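Local atomic coordinates of Orf c02003 protein (Sulfolobus solfataricus P2, PDB entry 2Q00), a protein that is of unknown function but belongs to the archaeal PaREP1/PaREP8 family and folds as an all-helical single chain. Residues A[76-89]-A[104-117]. Numbering follows the deposited sequence.
Sequences NTEIPILWKSAWTL and VKKLKEDVRKLVIF
The amide of N76 lies over one face of the F117 ring. Its ND2 is 3.5 Å from F117 CZ and sits toward the rim. The amide and ring planes are 49° apart, so the amide is tilted and not stacked flat on the ring. CD2 of L82 meets the same ring at its edge, in plane, 3.7 Å from F117 CE2. On the W83 indole, L114 CD2 comes in at the edge.

N76 does a second job. Its CG is anti to the backbone N (chi1 -175°), a setting in which OD1 reaches E78 N while ND2 lies over the F117 ring. The bond from E78 N to OD1 is a capping bond at the turn that leads into the helix. E78 then reaches across to K113 in a salt bridge. K113 NZ donates to E78 OE1 at 2.8 Å, on the syn lone pair of that oxygen, and more weakly to OE2. The extended side chain of K113 carries its amine there.

The L82 side chain is a knob in the hole formed by D110, K113, L114 and F117; its CG lies 3.4 Å from D110 O. Beside it, S85 OG donates to D110 OD2 at 2.6 Å. The carboxylate oxygen is met on its anti side, 28° out of plane. Farther along, the side chains of L89 and L107 lie alongside each other, pointing opposite ways, with L89 CG 3.7 Å from L107 CB. L89 CD1 also packs on V111 CG2, and T88 CG2 touches L107 CD1.

The N-to-C directions of the two short helical segments make 134°, an oblique antiparallel crossing, with axes 8.1 Å apart at closest approach. Helices 79-95 and 101-122, consecutive in the chain, form a helical hairpin in this all-helical fold. Helix 23-45 adjoins it through W83 and A86, helix 62-71 through W83 and W87. Helix 6-19 meets K108, R112 and V115.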
loop_
_atom_site.group_PDB
_atom_site.type_symbol
_atom_site.label_atom_id
_atom_site.label_comp_id
_atom_site.label_asym_id
_atom_site.label_seq_id
_atom_site.Cartn_x
_atom_site.Cartn_y
_atom_site.Cartn_z
ATOM N N ASN A 76 10.361 -10.767 -2.233
ATOM C CA ASN A 76 10.458 -10.482 -0.803
ATOM C C ASN A 76 9.309 -11.131 -0.036
ATOM O O ASN A 76 8.160 -10.702 -0.141
ATOM C CB ASN A 76 10.456 -8.973 -0.550
ATOM C CG ASN A 76 10.683 -8.637 0.906
ATOM O OD1 ASN A 76 9.855 -8.946 1.758
ATOM N ND2 ASN A 76 11.817 -8.012 1.202
ATOM N N THR A 77 9.637 -12.158 0.743
ATOM C CA THR A 77 8.649 -12.902 1.519
ATOM C C THR A 77 7.616 -12.070 2.297
ATOM O O THR A 77 6.457 -12.478 2.424
ATOM C CB THR A 77 9.350 -13.908 2.492
ATOM O OG1 THR A 77 10.481 -13.286 3.125
ATOM C CG2 THR A 77 9.824 -15.145 1.726
ATOM N N GLU A 78 8.011 -10.897 2.784
ATOM C CA GLU A 78 7.106 -10.050 3.561
ATOM C C GLU A 78 5.982 -9.287 2.866
ATOM O O GLU A 78 4.955 -9.024 3.488
ATOM C CB GLU A 78 7.889 -9.006 4.346
ATOM C CG GLU A 78 8.969 -9.520 5.253
ATOM C CD GLU A 78 9.464 -8.427 6.184
ATOM O OE1 GLU A 78 8.656 -7.942 7.015
ATOM O OE2 GLU A 78 10.649 -8.040 6.082
ATOM N N ILE A 79 6.129 -8.927 1.598
ATOM C CA ILE A 79 5.076 -8.101 1.011
ATOM C C ILE A 79 3.662 -8.657 1.025
ATOM O O ILE A 79 2.704 -7.895 1.184
ATOM C CB ILE A 79 5.440 -7.572 -0.422
ATOM C CG1 ILE A 79 5.051 -8.576 -1.489
ATOM C CG2 ILE A 79 6.948 -7.253 -0.503
ATOM C CD1 ILE A 79 6.007 -9.732 -1.583
ATOM N N PRO A 80 3.492 -9.976 0.876
ATOM C CA PRO A 80 2.095 -10.423 0.911
ATOM C C PRO A 80 1.441 -10.104 2.259
ATOM O O PRO A 80 0.257 -9.783 2.324
ATOM C CB PRO A 80 2.195 -11.924 0.640
ATOM C CG PRO A 80 3.572 -12.282 1.170
ATOM C CD PRO A 80 4.415 -11.112 0.710
ATOM N N ILE A 81 2.208 -10.166 3.342
ATOM C CA ILE A 81 1.629 -9.854 4.641
ATOM C C ILE A 81 1.580 -8.353 4.936
ATOM O O ILE A 81 0.736 -7.906 5.710
ATOM C CB ILE A 81 2.338 -10.627 5.768
ATOM C CG1 ILE A 81 3.824 -10.755 5.473
ATOM C CG2 ILE A 81 1.741 -12.027 5.876
ATOM C CD1 ILE A 81 4.601 -11.494 6.550
ATOM N N LEU A 82 2.461 -7.571 4.316
ATOM C CA LEU A 82 2.423 -6.122 4.505
ATOM C C LEU A 82 1.152 -5.671 3.793
ATOM O O LEU A 82 0.424 -4.784 4.259
ATOM C CB LEU A 82 3.643 -5.455 3.874
ATOM C CG LEU A 82 4.928 -5.370 4.705
ATOM C CD1 LEU A 82 5.104 -6.631 5.514
ATOM C CD2 LEU A 82 6.122 -5.156 3.786
ATOM N N TRP A 83 0.875 -6.306 2.664
ATOM C CA TRP A 83 -0.324 -5.975 1.915
ATOM C C TRP A 83 -1.609 -6.182 2.737
ATOM O O TRP A 83 -2.537 -5.369 2.657
ATOM C CB TRP A 83 -0.402 -6.798 0.622
ATOM C CG TRP A 83 -1.675 -6.538 -0.105
ATOM C CD1 TRP A 83 -2.729 -7.394 -0.255
ATOM C CD2 TRP A 83 -2.084 -5.289 -0.691
ATOM N NE1 TRP A 83 -3.770 -6.752 -0.891
ATOM C CE2 TRP A 83 -3.400 -5.462 -1.170
ATOM C CE3 TRP A 83 -1.464 -4.042 -0.853
ATOM C CZ2 TRP A 83 -4.109 -4.433 -1.804
ATOM C CZ3 TRP A 83 -2.168 -3.018 -1.482
ATOM C CH2 TRP A 83 -3.478 -3.223 -1.950
ATOM N N LYS A 84 -1.671 -7.260 3.522
ATOM C CA LYS A 84 -2.863 -7.522 4.336
ATOM C C LYS A 84 -3.172 -6.320 5.225
ATOM O O LYS A 84 -4.321 -5.874 5.298
ATOM C CB LYS A 84 -2.672 -8.774 5.198
ATOM C CG LYS A 84 -2.568 -10.073 4.393
ATOM C CD LYS A 84 -2.534 -11.306 5.310
ATOM C CE LYS A 84 -2.379 -12.612 4.521
ATOM N NZ LYS A 84 -1.066 -12.721 3.804
ATOM N N SER A 85 -2.138 -5.801 5.891
ATOM C CA SER A 85 -2.278 -4.625 6.756
ATOM C C SER A 85 -2.901 -3.460 5.979
ATOM O O SER A 85 -3.765 -2.727 6.493
ATOM C CB SER A 85 -0.917 -4.176 7.272
ATOM O OG SER A 85 -0.282 -5.216 7.973
ATOM N N ALA A 86 -2.443 -3.283 4.743
ATOM C CA ALA A 86 -2.963 -2.220 3.907
ATOM C C ALA A 86 -4.464 -2.470 3.720
ATOM O O ALA A 86 -5.286 -1.552 3.853
ATOM C CB ALA A 86 -2.229 -2.208 2.532
ATOM N N TRP A 87 -4.816 -3.721 3.425
ATOM C CA TRP A 87 -6.212 -4.090 3.210
ATOM C C TRP A 87 -7.030 -3.791 4.460
ATOM O O TRP A 87 -8.121 -3.228 4.371
ATOM C CB TRP A 87 -6.304 -5.582 2.835
ATOM C CG TRP A 87 -7.688 -6.048 2.445
ATOM C CD1 TRP A 87 -8.478 -6.944 3.123
ATOM C CD2 TRP A 87 -8.465 -5.606 1.323
ATOM N NE1 TRP A 87 -9.698 -7.075 2.494
ATOM C CE2 TRP A 87 -9.717 -6.266 1.389
ATOM C CE3 TRP A 87 -8.230 -4.714 0.272
ATOM C CZ2 TRP A 87 -10.727 -6.057 0.442
ATOM C CZ3 TRP A 87 -9.234 -4.506 -0.667
ATOM C CH2 TRP A 87 -10.468 -5.173 -0.575
ATOM N N THR A 88 -6.487 -4.147 5.625
ATOM C CA THR A 88 -7.174 -3.914 6.904
ATOM C C THR A 88 -7.449 -2.436 7.093
ATOM O O THR A 88 -8.531 -2.034 7.539
ATOM C CB THR A 88 -6.342 -4.354 8.111
ATOM O OG1 THR A 88 -6.002 -5.740 7.992
ATOM C CG2 THR A 88 -7.130 -4.116 9.392
ATOM N N LEU A 89 -6.447 -1.627 6.780
ATOM C CA LEU A 89 -6.594 -0.190 6.889
ATOM C C LEU A 89 -7.741 0.227 5.975
ATOM O O LEU A 89 -8.585 1.038 6.355
ATOM C CB LEU A 89 -5.291 0.516 6.464
ATOM C CG LEU A 89 -4.200 0.585 7.533
ATOM C CD1 LEU A 89 -2.893 1.075 6.968
ATOM C CD2 LEU A 89 -4.691 1.509 8.630
ATOM N N VAL A 104 -4.047 2.084 13.939
ATOM C CA VAL A 104 -3.729 2.671 12.650
ATOM C C VAL A 104 -2.221 2.812 12.513
ATOM O O VAL A 104 -1.647 2.482 11.465
ATOM C CB VAL A 104 -4.375 4.058 12.495
ATOM C CG1 VAL A 104 -3.995 4.661 11.153
ATOM C CG2 VAL A 104 -5.886 3.944 12.613
ATOM N N LYS A 105 -1.579 3.298 13.575
ATOM C CA LYS A 105 -0.136 3.472 13.562
ATOM C C LYS A 105 0.552 2.139 13.312
ATOM O O LYS A 105 1.449 2.036 12.478
ATOM C CB LYS A 105 0.348 4.069 14.886
ATOM C CG LYS A 105 -0.138 5.484 15.110
ATOM C CD LYS A 105 0.615 6.169 16.234
ATOM C CE LYS A 105 0.257 7.649 16.295
ATOM N NZ LYS A 105 1.015 8.361 17.357
ATOM N N LYS A 106 0.103 1.116 14.028
ATOM C CA LYS A 106 0.655 -0.225 13.924
ATOM C C LYS A 106 0.587 -0.783 12.500
ATOM O O LYS A 106 1.557 -1.358 12.004
ATOM C CB LYS A 106 -0.111 -1.142 14.881
ATOM C CG LYS A 106 0.583 -2.456 15.203
ATOM C CD LYS A 106 -0.252 -3.295 16.202
ATOM C CE LYS A 106 -0.438 -2.583 17.545
ATOM N NZ LYS A 106 -1.381 -3.328 18.435
ATOM N N LEU A 107 -0.568 -0.625 11.856
ATOM C CA LEU A 107 -0.759 -1.111 10.492
ATOM C C LEU A 107 -0.014 -0.222 9.492
ATOM O O LEU A 107 0.701 -0.727 8.629
ATOM C CB LEU A 107 -2.257 -1.157 10.134
ATOM C CG LEU A 107 -3.182 -2.111 10.920
ATOM C CD1 LEU A 107 -4.635 -1.716 10.707
ATOM C CD2 LEU A 107 -2.966 -3.553 10.490
ATOM N N LYS A 108 -0.171 1.095 9.619
ATOM C CA LYS A 108 0.489 2.041 8.712
ATOM C C LYS A 108 1.992 1.763 8.647
ATOM O O LYS A 108 2.632 1.985 7.619
ATOM C CB LYS A 108 0.244 3.493 9.169
ATOM C CG LYS A 108 1.522 4.285 9.493
ATOM C CD LYS A 108 1.372 5.012 10.811
ATOM C CE LYS A 108 2.414 6.119 10.991
ATOM N NZ LYS A 108 3.830 5.647 11.002
ATOM N N GLU A 109 2.552 1.263 9.745
ATOM C CA GLU A 109 3.982 0.964 9.775
ATOM C C GLU A 109 4.331 -0.133 8.764
ATOM O O GLU A 109 5.428 -0.146 8.211
ATOM C CB GLU A 109 4.407 0.552 11.187
ATOM C CG GLU A 109 5.911 0.630 11.439
ATOM C CD GLU A 109 6.528 1.989 11.065
ATOM O OE1 GLU A 109 5.982 3.065 11.447
ATOM O OE2 GLU A 109 7.577 1.970 10.389
ATOM N N ASP A 110 3.404 -1.053 8.521
ATOM C CA ASP A 110 3.646 -2.120 7.548
ATOM C C ASP A 110 3.593 -1.521 6.125
ATOM O O ASP A 110 4.238 -2.027 5.185
ATOM C CB ASP A 110 2.596 -3.239 7.689
ATOM C CG ASP A 110 2.783 -4.086 8.955
ATOM O OD1 ASP A 110 3.934 -4.287 9.410
ATOM O OD2 ASP A 110 1.762 -4.577 9.490
ATOM N N VAL A 111 2.803 -0.459 5.974
ATOM C CA VAL A 111 2.702 0.228 4.690
ATOM C C VAL A 111 4.045 0.913 4.394
ATOM O O VAL A 111 4.557 0.827 3.281
ATOM C CB VAL A 111 1.601 1.306 4.705
ATOM C CG1 VAL A 111 1.601 2.058 3.383
ATOM C CG2 VAL A 111 0.246 0.661 4.948
ATOM N N ARG A 112 4.609 1.578 5.403
ATOM C CA ARG A 112 5.885 2.266 5.245
ATOM C C ARG A 112 6.941 1.322 4.684
ATOM O O ARG A 112 7.653 1.653 3.734
ATOM C CB ARG A 112 6.384 2.810 6.584
ATOM C CG ARG A 112 7.448 3.907 6.456
ATOM C CD ARG A 112 8.419 3.931 7.646
ATOM N NE ARG A 112 8.924 5.276 7.949
ATOM C CZ ARG A 112 9.579 6.070 7.097
ATOM N NH1 ARG A 112 9.836 5.678 5.849
ATOM N NH2 ARG A 112 9.970 7.277 7.494
ATOM N N LYS A 113 7.036 0.142 5.277
ATOM C CA LYS A 113 8.010 -0.862 4.863
ATOM C C LYS A 113 7.749 -1.282 3.423
ATOM O O LYS A 113 8.664 -1.562 2.654
ATOM C CB LYS A 113 7.912 -2.080 5.798
ATOM C CG LYS A 113 9.128 -2.999 5.790
ATOM C CD LYS A 113 9.107 -3.951 6.998
ATOM C CE LYS A 113 10.322 -4.878 7.043
ATOM N NZ LYS A 113 10.209 -5.853 8.168
ATOM N N LEU A 114 6.482 -1.323 3.065
ATOM C CA LEU A 114 6.107 -1.715 1.725
ATOM C C LEU A 114 6.513 -0.614 0.761
ATOM O O LEU A 114 7.092 -0.869 -0.292
ATOM C CB LEU A 114 4.596 -1.936 1.677
ATOM C CG LEU A 114 3.990 -2.363 0.353
ATOM C CD1 LEU A 114 4.756 -3.544 -0.228
ATOM C CD2 LEU A 114 2.527 -2.699 0.583
ATOM N N VAL A 115 6.216 0.618 1.141
ATOM C CA VAL A 115 6.527 1.757 0.302
ATOM C C VAL A 115 8.014 1.809 -0.022
ATOM O O VAL A 115 8.390 1.926 -1.189
ATOM C CB VAL A 115 6.092 3.074 0.981
ATOM C CG1 VAL A 115 6.563 4.267 0.178
ATOM C CG2 VAL A 115 4.574 3.102 1.110
ATOM N N ILE A 116 8.852 1.693 1.006
ATOM C CA ILE A 116 10.292 1.750 0.802
ATOM C C ILE A 116 10.806 0.583 -0.027
ATOM O O ILE A 116 11.730 0.746 -0.812
ATOM C CB ILE A 116 11.047 1.803 2.140
ATOM C CG1 ILE A 116 10.815 0.512 2.919
ATOM C CG2 ILE A 116 10.578 3.020 2.949
ATOM C CD1 ILE A 116 11.674 0.378 4.169
ATOM N N PHE A 117 10.215 -0.593 0.132
ATOM C CA PHE A 117 10.654 -1.723 -0.665
ATOM C C PHE A 117 10.500 -1.340 -2.130
ATOM O O PHE A 117 11.402 -1.567 -2.934
ATOM C CB PHE A 117 9.820 -2.978 -0.372
ATOM C CG PHE A 117 10.250 -3.729 0.864
ATOM C CD1 PHE A 117 11.604 -3.940 1.134
ATOM C CD2 PHE A 117 9.299 -4.269 1.734
ATOM C CE1 PHE A 117 12.004 -4.680 2.254
ATOM C CE2 PHE A 117 9.686 -5.008 2.849
ATOM C CZ PHE A 117 11.038 -5.218 3.115
#